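Local coordinates for protein MATE family efflux transporter (Vibrio cholerae, PDB 6IDP) that probably exports drugs and other toxic compounds from the bacterial cell as a multidrug transporter of the MATE family, changing conformation in a proton-dependent way, at residues F320-A325 with V356-G361; L360-I365 with G417-G422; A392-C397 with I412-G417. One frame throughout, in Å; residues are numbered along the deposited sequence.

How the contacts relate
All three contacts are buried junctions between helices on the same side of the chain's centre, yet each is bordered by monoolein chains, consistent with a lipid-facing surface nearby. Contacts 1 and 2 share Leu360 and Gly361, at the start of helix 360-375; contacts 2 and 3 share Gly417 in helix 379-435. Their chemistry differs. Contact 1, at the break before helix 360-375, combines aliphatic packing with a water between backbone carbonyls. In contacts 2 and 3 glycines let helical backbones approach, with Ala362 carrying the first, crossed at 37°, and Cys397 and Tyr394 the second, which is antiparallel. Ser359 of contact 1 probably hydrogen-bonds Asn418 of contact 2, and Asn418 in turn packs on Tyr394 of contact 3.

Contact 1 (F320-A325 with V356-G361); sequences FQLLIA and VPISLG. With OLC ((2R)-2,3-dihydroxypropyl (9Z)-octadec-9-enoate), chain F; OLC ((2R)-2,3-dihydroxypropyl (9Z)-octadec-9-enoate), chain N.
The pyrrolidine ring of Pro357 meets Ala325 through its CB atom, which lies 4.1 Å from Ala325 CB, while the other ring here, that of Phe320, makes no contact with segment 356-361. The Phe320 ring receives a monoolein tail (chain N) at its edge and in its plane, with C13 of the lipid 3.8 Å from Phe320 CZ, and it also stacks with Phe316 one turn earlier. In this all-helical MATE fold, the contact packs helix 303-330 against the turn that separates helix 343-355 from helix 360-375.

Two aliphatic chains cover one flank. Leu322 and Ile358 run side by side in the same direction and touch through their end methyls, CD1 of Leu322 to CD1 of Ile358, at 3.7 Å. The methyl of Ala325 packs against Ile358 CA and the Pro357 carbonyl oxygen. On the other flank Gln321 presses its aliphatic root on the glycine backbone, CB lying 3.5 Å from Gly361 CA. A bend at chi2 (-57°) then carries the chain obliquely across Leu360, with Leu280 as a further neighbour.

Between the flanks a water lies 2.7 Å from Gln321 O and 2.8 Å from Pro357 O. It is placed to donate to either carbonyl, although other acceptors lie within its reach, so it need not serve both at once. Each of these oxygens also accepts a backbone N-H of its own segment, from Ala325 and Leu360 respectively. A second monoolein (chain F) inserts its terminal carbon C18 between the segments, 3.6 Å from Gly361 CA. The turn itself is tied by Ser359, whose OG donates to Val356 O over 2.7 Å, in the carbonyl plane, beside the Ser359 N-H that uses the same oxygen.

Contact 2 (L360-I365 with G417-G422); sequences LGALGI and GNIIAG. With OLC ((2R)-2,3-dihydroxypropyl (9Z)-octadec-9-enoate), chain G.
Ala362 and Gly422 bring helix 360-365 and helix 417-422 close together, with axes 7.4 Å apart and N-to-C directions 37° from parallel. This is close packing through small residues within the helical bundle of the MATE fold, and no conventional hydrogen bond crosses it.

Backbone contacts come first. Gly422 CA lies 3.2 Å from Ala362 O, a CA-H...O contact with a strongly bent angle of 123° at the hydrogen. One turn earlier on the partner helix, the Ala362 methyl presses on the main chain, its CB 3.5 Å from Asn418 O and 3.6 Å from Ile419 CA.

Apolar side chains add to this. The Ile365 CG2 branch rests on Gly422 O, where the tail of a monoolein (chain G) also reaches. Leu363 meets the Asn418 amide obliquely: its CD1 lies 4.0 Å from Asn418 OD1, and its CD2 is 4.1 Å from Asn418 ND2. CG anti to the backbone N (chi1 180°) sets the Leu363 branch beside the amide, and both methyls lie near it.

The side-chain amide of Asn418 finds its hydrogen-bond partners outside the two segments, so the buried group is satisfied although leucine methyls lie beside it. Both of its ends are held, which should restrain its rotation: Arg389 NH2 hydrogen-bonds to OD1, and ND2 hydrogen-bonds to Ser359 OG.

Contact 3 (A392-C397 with I412-G417); sequences AFYLPC and IGALVG. With OLC ((2R)-2,3-dihydroxypropyl (9Z)-octadec-9-enoate), chain L.
Segments 392-397 and 412-417 run antiparallel at 167° with their axes 8.0 Å apart, and their backbones come closest at Tyr394 with Gly417 and at Cys397 with Gly413. Both belong to 379-435, whose helical chain folds back on itself as an antiparallel hairpin. The first arm has a wider pi-type turn at 392-394 and a kink at Pro396, whose nitrogen carries no hydrogen to bond the turn before.

Cys397 fills the interface at one end. Its CB sits 3.2 Å from Gly413 O, and its SG, anti to the carbonyl carbon (chi1 -78°), is directed to Val416 CG1 at 3.9 Å. In return Gly413 CA approaches Cys397 O at 3.4 Å in a CA-H...O contact. A monoolein tail (chain L) lies alongside this pair and continues over Ile412.

At the other flank Tyr394 reaches diagonally along the partner helix, against its direction, and brings CE1 to 3.8 Å from Ala414 CB. The same ring makes a cation-pi interaction with Arg389. Phe393 adds a smaller touch, with its CB 3.9 Å from Gly417 O, while its ring leads off toward Ile420 and Ala424.

Around the hairpin, Tyr394 and Leu395 turn to helix 226-259, at Ser250 and Phe253, whereas Ile412 and Leu415 of the second arm rest on Ile355 of helix 343-355.

Contact 1 (F320-A325 with V356-G361)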
loop_
_atom_site.group_PDB
_atom_site.type_symbol
_atom_site.label_atom_id
_atom_site.label_comp_id
_atom_site.label_asym_id
_atom_site.label_seq_id
_atom_site.Cartn_x
_atom_site.Cartn_y
_atom_site.Cartn_z
ATOM N N PHE A 320 10.739 12.121 12.378
ATOM C CA PHE A 320 11.493 11.440 11.332
ATOM C C PHE A 320 11.363 12.141 9.976
ATOM O O PHE A 320 12.357 12.328 9.270
ATOM C CB PHE A 320 11.028 9.983 11.236
ATOM C CG PHE A 320 11.824 9.139 10.284
ATOM C CD1 PHE A 320 13.139 8.801 10.561
ATOM C CD2 PHE A 320 11.239 8.648 9.128
ATOM C CE1 PHE A 320 13.865 8.008 9.686
ATOM C CE2 PHE A 320 11.956 7.854 8.251
ATOM C CZ PHE A 320 13.271 7.535 8.528
ATOM N N GLN A 321 10.145 12.538 9.617
ATOM C CA GLN A 321 9.932 13.232 8.351
ATOM C C GLN A 321 10.472 14.666 8.379
ATOM O O GLN A 321 10.765 15.236 7.332
ATOM C CB GLN A 321 8.444 13.241 7.978
ATOM C CG GLN A 321 7.803 11.855 7.859
ATOM C CD GLN A 321 8.502 10.954 6.859
ATOM O OE1 GLN A 321 8.951 11.404 5.802
ATOM N NE2 GLN A 321 8.600 9.670 7.191
ATOM N N LEU A 322 10.602 15.248 9.569
ATOM C CA LEU A 322 11.212 16.572 9.691
ATOM C C LEU A 322 12.697 16.501 9.347
ATOM O O LEU A 322 13.214 17.344 8.612
ATOM C CB LEU A 322 11.022 17.146 11.098
ATOM C CG LEU A 322 11.774 18.447 11.417
ATOM C CD1 LEU A 322 11.425 19.548 10.427
ATOM C CD2 LEU A 322 11.487 18.906 12.838
ATOM N N LEU A 323 13.372 15.488 9.883
ATOM C CA LEU A 323 14.784 15.263 9.593
ATOM C C LEU A 323 15.031 15.019 8.108
ATOM O O LEU A 323 15.936 15.610 7.518
ATOM C CB LEU A 323 15.311 14.081 10.401
ATOM C CG LEU A 323 15.386 14.313 11.907
ATOM C CD1 LEU A 323 16.105 13.155 12.579
ATOM C CD2 LEU A 323 16.073 15.639 12.203
ATOM N N ILE A 324 14.230 14.137 7.519
ATOM C CA ILE A 324 14.318 13.838 6.097
ATOM C C ILE A 324 14.152 15.108 5.261
ATOM O O ILE A 324 14.899 15.339 4.311
ATOM C CB ILE A 324 13.258 12.796 5.682
ATOM C CG1 ILE A 324 13.583 11.438 6.302
ATOM C CG2 ILE A 324 13.175 12.675 4.167
ATOM C CD1 ILE A 324 12.581 10.365 5.960
ATOM N N ALA A 325 13.179 15.932 5.638
ATOM C CA ALA A 325 12.935 17.198 4.960
ATOM C C ALA A 325 14.143 18.126 5.057
ATOM O O ALA A 325 14.515 18.776 4.080
ATOM C CB ALA A 325 11.702 17.875 5.534
ATOM N N VAL A 356 7.793 20.499 -0.896
ATOM C CA VAL A 356 6.882 19.424 -0.499
ATOM C C VAL A 356 7.324 18.543 0.694
ATOM O O VAL A 356 6.493 18.230 1.548
ATOM C CB VAL A 356 6.587 18.504 -1.706
ATOM C CG1 VAL A 356 5.606 17.409 -1.325
ATOM C CG2 VAL A 356 6.033 19.321 -2.863
ATOM N N PRO A 357 8.613 18.135 0.762
ATOM C CA PRO A 357 9.003 17.184 1.819
ATOM C C PRO A 357 8.668 17.597 3.254
ATOM O O PRO A 357 8.436 16.722 4.091
ATOM C CB PRO A 357 10.521 17.088 1.648
ATOM C CG PRO A 357 10.741 17.340 0.209
ATOM C CD PRO A 357 9.740 18.400 -0.154
ATOM N N ILE A 358 8.639 18.894 3.536
ATOM C CA ILE A 358 8.361 19.363 4.889
ATOM C C ILE A 358 6.909 19.072 5.283
ATOM O O ILE A 358 6.547 19.124 6.455
ATOM C CB ILE A 358 8.660 20.879 5.025
ATOM C CG1 ILE A 358 8.633 21.322 6.493
ATOM C CG2 ILE A 358 7.694 21.693 4.188
ATOM C CD1 ILE A 358 9.585 20.554 7.383
ATOM N N SER A 359 6.085 18.740 4.296
ATOM C CA SER A 359 4.677 18.450 4.542
ATOM C C SER A 359 4.412 16.954 4.690
ATOM O O SER A 359 3.288 16.549 4.978
ATOM C CB SER A 359 3.808 19.009 3.410
ATOM O OG SER A 359 3.934 18.214 2.242
ATOM N N LEU A 360 5.444 16.139 4.492
ATOM C CA LEU A 360 5.268 14.687 4.483
ATOM C C LEU A 360 5.052 14.119 5.891
ATOM O O LEU A 360 4.547 13.009 6.047
ATOM C CB LEU A 360 6.465 14.005 3.810
ATOM C CG LEU A 360 6.652 14.327 2.319
ATOM C CD1 LEU A 360 7.760 13.482 1.695
ATOM C CD2 LEU A 360 5.346 14.167 1.541
ATOM N N GLY A 361 5.428 14.884 6.909
ATOM C CA GLY A 361 5.141 14.504 8.279
ATOM C C GLY A 361 3.646 14.536 8.520
ATOM O O GLY A 361 3.074 13.603 9.092
HETATM C C18 OLC F . 7.419 16.859 9.713
HETATM C C10 OLC F . 8.605 17.683 15.432
HETATM C C9 OLC F . 8.453 16.762 16.409
HETATM C C17 OLC F . 7.517 18.365 9.813
HETATM C C11 OLC F . 7.475 18.618 15.047
HETATM C C8 OLC F . 7.148 16.627 17.163
HETATM C C16 OLC F . 6.268 18.908 10.470
HETATM C C12 OLC F . 7.975 19.636 14.040
HETATM C C15 OLC F . 6.425 20.394 10.699
HETATM C C13 OLC F . 6.846 20.032 13.111
HETATM C C14 OLC F . 7.408 20.616 11.830
HETATM C C18 OLC N . 15.367 10.041 1.492
HETATM C C17 OLC N . 14.516 9.458 2.598
HETATM C C16 OLC N . 14.953 8.036 2.871
HETATM C C12 OLC N . 14.296 4.011 5.626
HETATM C C15 OLC N . 14.116 7.445 3.985
HETATM C C13 OLC N . 13.903 5.462 5.451
HETATM C C14 OLC N . 14.436 5.972 4.130
HETATM O O HOH W 1 9.739 14.375 4.947
#

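Contact 2 (L360-I365 with G417-G422)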
loop_
_atom_site.group_PDB
_atom_site.type_symbol
_atom_site.label_atom_id
_atom_site.label_comp_id
_atom_site.label_asym_id
_atom_site.label_seq_id
_atom_site.Cartn_x
_atom_site.Cartn_y
_atom_site.Cartn_z
ATOM N N LEU A 360 5.444 16.139 4.492
ATOM C CA LEU A 360 5.268 14.687 4.483
ATOM C C LEU A 360 5.052 14.119 5.891
ATOM O O LEU A 360 4.547 13.009 6.047
ATOM C CB LEU A 360 6.465 14.005 3.810
ATOM C CG LEU A 360 6.652 14.327 2.319
ATOM C CD1 LEU A 360 7.760 13.482 1.695
ATOM C CD2 LEU A 360 5.346 14.167 1.541
ATOM N N GLY A 361 5.428 14.884 6.909
ATOM C CA GLY A 361 5.141 14.504 8.279
ATOM C C GLY A 361 3.646 14.536 8.520
ATOM O O GLY A 361 3.074 13.603 9.092
ATOM N N ALA A 362 3.012 15.613 8.067
ATOM C CA ALA A 362 1.570 15.774 8.195
ATOM C C ALA A 362 0.818 14.753 7.339
ATOM O O ALA A 362 -0.230 14.254 7.741
ATOM C CB ALA A 362 1.167 17.188 7.815
ATOM N N LEU A 363 1.349 14.452 6.156
ATOM C CA LEU A 363 0.736 13.450 5.291
ATOM C C LEU A 363 0.859 12.074 5.929
ATOM O O LEU A 363 -0.072 11.269 5.881
ATOM C CB LEU A 363 1.378 13.458 3.901
ATOM C CG LEU A 363 0.836 12.456 2.877
ATOM C CD1 LEU A 363 -0.667 12.612 2.698
ATOM C CD2 LEU A 363 1.550 12.615 1.537
ATOM N N GLY A 364 2.019 11.813 6.526
ATOM C CA GLY A 364 2.247 10.580 7.255
ATOM C C GLY A 364 1.258 10.394 8.393
ATOM O O GLY A 364 0.818 9.275 8.655
ATOM N N ILE A 365 0.912 11.488 9.069
ATOM C CA ILE A 365 -0.087 11.449 10.135
ATOM C C ILE A 365 -1.438 11.017 9.573
ATOM O O ILE A 365 -2.136 10.190 10.164
ATOM C CB ILE A 365 -0.240 12.817 10.831
ATOM C CG1 ILE A 365 1.023 13.162 11.627
ATOM C CG2 ILE A 365 -1.463 12.820 11.746
ATOM C CD1 ILE A 365 1.328 12.183 12.754
ATOM N N GLY A 417 -2.064 21.612 1.300
ATOM C CA GLY A 417 -3.028 20.528 1.312
ATOM C C GLY A 417 -2.652 19.409 2.263
ATOM O O GLY A 417 -3.494 18.922 3.019
ATOM N N ASN A 418 -1.387 19.001 2.230
ATOM C CA ASN A 418 -0.914 17.921 3.086
ATOM C C ASN A 418 -0.997 18.277 4.566
ATOM O O ASN A 418 -1.405 17.458 5.388
ATOM C CB ASN A 418 0.522 17.541 2.726
ATOM C CG ASN A 418 0.609 16.747 1.438
ATOM O OD1 ASN A 418 -0.385 16.193 0.971
ATOM N ND2 ASN A 418 1.803 16.682 0.860
ATOM N N ILE A 419 -0.609 19.505 4.895
ATOM C CA ILE A 419 -0.611 19.969 6.275
ATOM C C ILE A 419 -2.025 20.032 6.840
ATOM O O ILE A 419 -2.276 19.575 7.959
ATOM C CB ILE A 419 0.053 21.349 6.393
ATOM C CG1 ILE A 419 1.566 21.209 6.222
ATOM C CG2 ILE A 419 -0.281 22.003 7.733
ATOM C CD1 ILE A 419 2.315 22.516 6.328
ATOM N N ILE A 420 -2.943 20.591 6.057
ATOM C CA ILE A 420 -4.342 20.670 6.454
ATOM C C ILE A 420 -4.928 19.272 6.657
ATOM O O ILE A 420 -5.615 19.016 7.644
ATOM C CB ILE A 420 -5.182 21.437 5.412
ATOM C CG1 ILE A 420 -4.730 22.899 5.337
ATOM C CG2 ILE A 420 -6.659 21.359 5.753
ATOM C CD1 ILE A 420 -5.581 23.761 4.425
ATOM N N ALA A 421 -4.629 18.373 5.725
ATOM C CA ALA A 421 -5.143 17.007 5.764
ATOM C C ALA A 421 -4.691 16.248 7.010
ATOM O O ALA A 421 -5.476 15.513 7.614
ATOM C CB ALA A 421 -4.717 16.259 4.517
ATOM N N GLY A 422 -3.426 16.419 7.382
ATOM C CA GLY A 422 -2.884 15.761 8.556
ATOM C C GLY A 422 -3.512 16.277 9.837
ATOM O O GLY A 422 -3.813 15.510 10.756
HETATM C C18 OLC G . 0.879 18.019 11.510
HETATM C C10 OLC G . 0.696 13.474 19.160
HETATM C C9 OLC G . 1.309 13.570 20.358
HETATM C C17 OLC G . -0.589 17.852 11.836
HETATM C C11 OLC G . 0.188 14.728 18.480
HETATM C C16 OLC G . -0.795 16.582 12.635
HETATM C C12 OLC G . -0.121 14.457 17.022
HETATM C C15 OLC G . -0.579 16.843 14.111
HETATM C C13 OLC G . -0.507 15.757 16.348
HETATM C C14 OLC G . -0.677 15.530 14.861
#

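Contact 3 (A392-C397 with I412-G417)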
loop_
_atom_site.group_PDB
_atom_site.type_symbol
_atom_site.label_atom_id
_atom_site.label_comp_id
_atom_site.label_asym_id
_atom_site.label_seq_id
_atom_site.Cartn_x
_atom_site.Cartn_y
_atom_site.Cartn_z
ATOM N N ALA A 392 -11.229 17.477 -0.673
ATOM C CA ALA A 392 -11.476 18.709 0.072
ATOM C C ALA A 392 -10.208 19.548 0.228
ATOM O O ALA A 392 -10.266 20.779 0.227
ATOM C CB ALA A 392 -12.067 18.395 1.443
ATOM N N PHE A 393 -9.065 18.879 0.352
ATOM C CA PHE A 393 -7.819 19.556 0.699
ATOM C C PHE A 393 -6.767 19.537 -0.413
ATOM O O PHE A 393 -6.367 20.590 -0.908
ATOM C CB PHE A 393 -7.235 18.934 1.969
ATOM C CG PHE A 393 -8.192 18.915 3.122
ATOM C CD1 PHE A 393 -8.995 20.011 3.388
ATOM C CD2 PHE A 393 -8.303 17.795 3.929
ATOM C CE1 PHE A 393 -9.883 19.997 4.445
ATOM C CE2 PHE A 393 -9.192 17.771 4.988
ATOM C CZ PHE A 393 -9.982 18.874 5.247
ATOM N N TYR A 394 -6.319 18.344 -0.795
ATOM C CA TYR A 394 -5.192 18.201 -1.714
ATOM C C TYR A 394 -5.468 18.769 -3.105
ATOM O O TYR A 394 -4.785 19.690 -3.551
ATOM C CB TYR A 394 -4.796 16.728 -1.834
ATOM C CG TYR A 394 -3.454 16.492 -2.489
ATOM C CD1 TYR A 394 -2.297 17.046 -1.961
ATOM C CD2 TYR A 394 -3.343 15.698 -3.623
ATOM C CE1 TYR A 394 -1.067 16.828 -2.550
ATOM C CE2 TYR A 394 -2.114 15.473 -4.221
ATOM C CZ TYR A 394 -0.981 16.042 -3.679
ATOM O OH TYR A 394 0.246 15.828 -4.260
ATOM N N LEU A 395 -6.461 18.211 -3.789
ATOM C CA LEU A 395 -6.772 18.626 -5.154
ATOM C C LEU A 395 -7.220 20.092 -5.265
ATOM O O LEU A 395 -6.798 20.778 -6.194
ATOM C CB LEU A 395 -7.835 17.705 -5.765
ATOM C CG LEU A 395 -7.361 16.303 -6.161
ATOM C CD1 LEU A 395 -8.503 15.492 -6.761
ATOM C CD2 LEU A 395 -6.187 16.376 -7.129
ATOM N N PRO A 396 -8.072 20.581 -4.338
ATOM C CA PRO A 396 -8.395 22.009 -4.461
ATOM C C PRO A 396 -7.180 22.917 -4.274
ATOM O O PRO A 396 -7.078 23.933 -4.959
ATOM C CB PRO A 396 -9.416 22.235 -3.340
ATOM C CG PRO A 396 -10.027 20.912 -3.118
ATOM C CD PRO A 396 -8.916 19.924 -3.323
ATOM N N CYS A 397 -6.275 22.558 -3.368
ATOM C CA CYS A 397 -5.085 23.371 -3.137
ATOM C C CYS A 397 -4.122 23.301 -4.323
ATOM O O CYS A 397 -3.492 24.297 -4.672
ATOM C CB CYS A 397 -4.376 22.944 -1.847
ATOM S SG CYS A 397 -5.151 23.565 -0.328
ATOM N N ILE A 412 3.325 24.567 -3.758
ATOM C CA ILE A 412 2.852 25.215 -2.540
ATOM C C ILE A 412 1.493 24.652 -2.128
ATOM O O ILE A 412 1.225 24.446 -0.939
ATOM C CB ILE A 412 2.741 26.747 -2.715
ATOM C CG1 ILE A 412 4.106 27.349 -3.042
ATOM C CG2 ILE A 412 2.176 27.396 -1.459
ATOM C CD1 ILE A 412 5.131 27.175 -1.942
ATOM N N GLY A 413 0.643 24.402 -3.120
ATOM C CA GLY A 413 -0.658 23.804 -2.878
ATOM C C GLY A 413 -0.549 22.436 -2.233
ATOM O O GLY A 413 -1.292 22.123 -1.303
ATOM N N ALA A 414 0.384 21.623 -2.721
ATOM C CA ALA A 414 0.607 20.292 -2.165
ATOM C C ALA A 414 1.063 20.391 -0.715
ATOM O O ALA A 414 0.672 19.585 0.128
ATOM C CB ALA A 414 1.630 19.530 -2.995
ATOM N N LEU A 415 1.893 21.390 -0.436
ATOM C CA LEU A 415 2.361 21.656 0.918
ATOM C C LEU A 415 1.199 22.007 1.844
ATOM O O LEU A 415 1.043 21.414 2.911
ATOM C CB LEU A 415 3.390 22.788 0.909
ATOM C CG LEU A 415 3.699 23.474 2.241
ATOM C CD1 LEU A 415 4.330 22.506 3.218
ATOM C CD2 LEU A 415 4.603 24.672 2.016
ATOM N N VAL A 416 0.391 22.977 1.428
ATOM C CA VAL A 416 -0.744 23.421 2.229
ATOM C C VAL A 416 -1.761 22.298 2.398
ATOM O O VAL A 416 -2.248 22.053 3.501
ATOM C CB VAL A 416 -1.431 24.646 1.600
ATOM C CG1 VAL A 416 -2.696 25.006 2.370
ATOM C CG2 VAL A 416 -0.471 25.823 1.562
ATOM N N GLY A 417 -2.064 21.612 1.300
ATOM C CA GLY A 417 -3.028 20.528 1.312
ATOM C C GLY A 417 -2.652 19.409 2.263
ATOM O O GLY A 417 -3.494 18.922 3.019
HETATM C C18 OLC L . 1.790 32.301 -2.557
HETATM C C10 OLC L . -4.254 28.048 -1.283
HETATM C C17 OLC L . 2.043 31.599 -3.873
HETATM C C11 OLC L . -3.109 27.069 -1.430
HETATM C C16 OLC L . 1.465 30.199 -3.837
HETATM C C12 OLC L . -2.352 27.341 -2.714
HETATM C C15 OLC L . -0.010 30.249 -3.494
HETATM C C13 OLC L . -1.845 28.767 -2.729
HETATM C C14 OLC L . -0.605 28.858 -3.593
#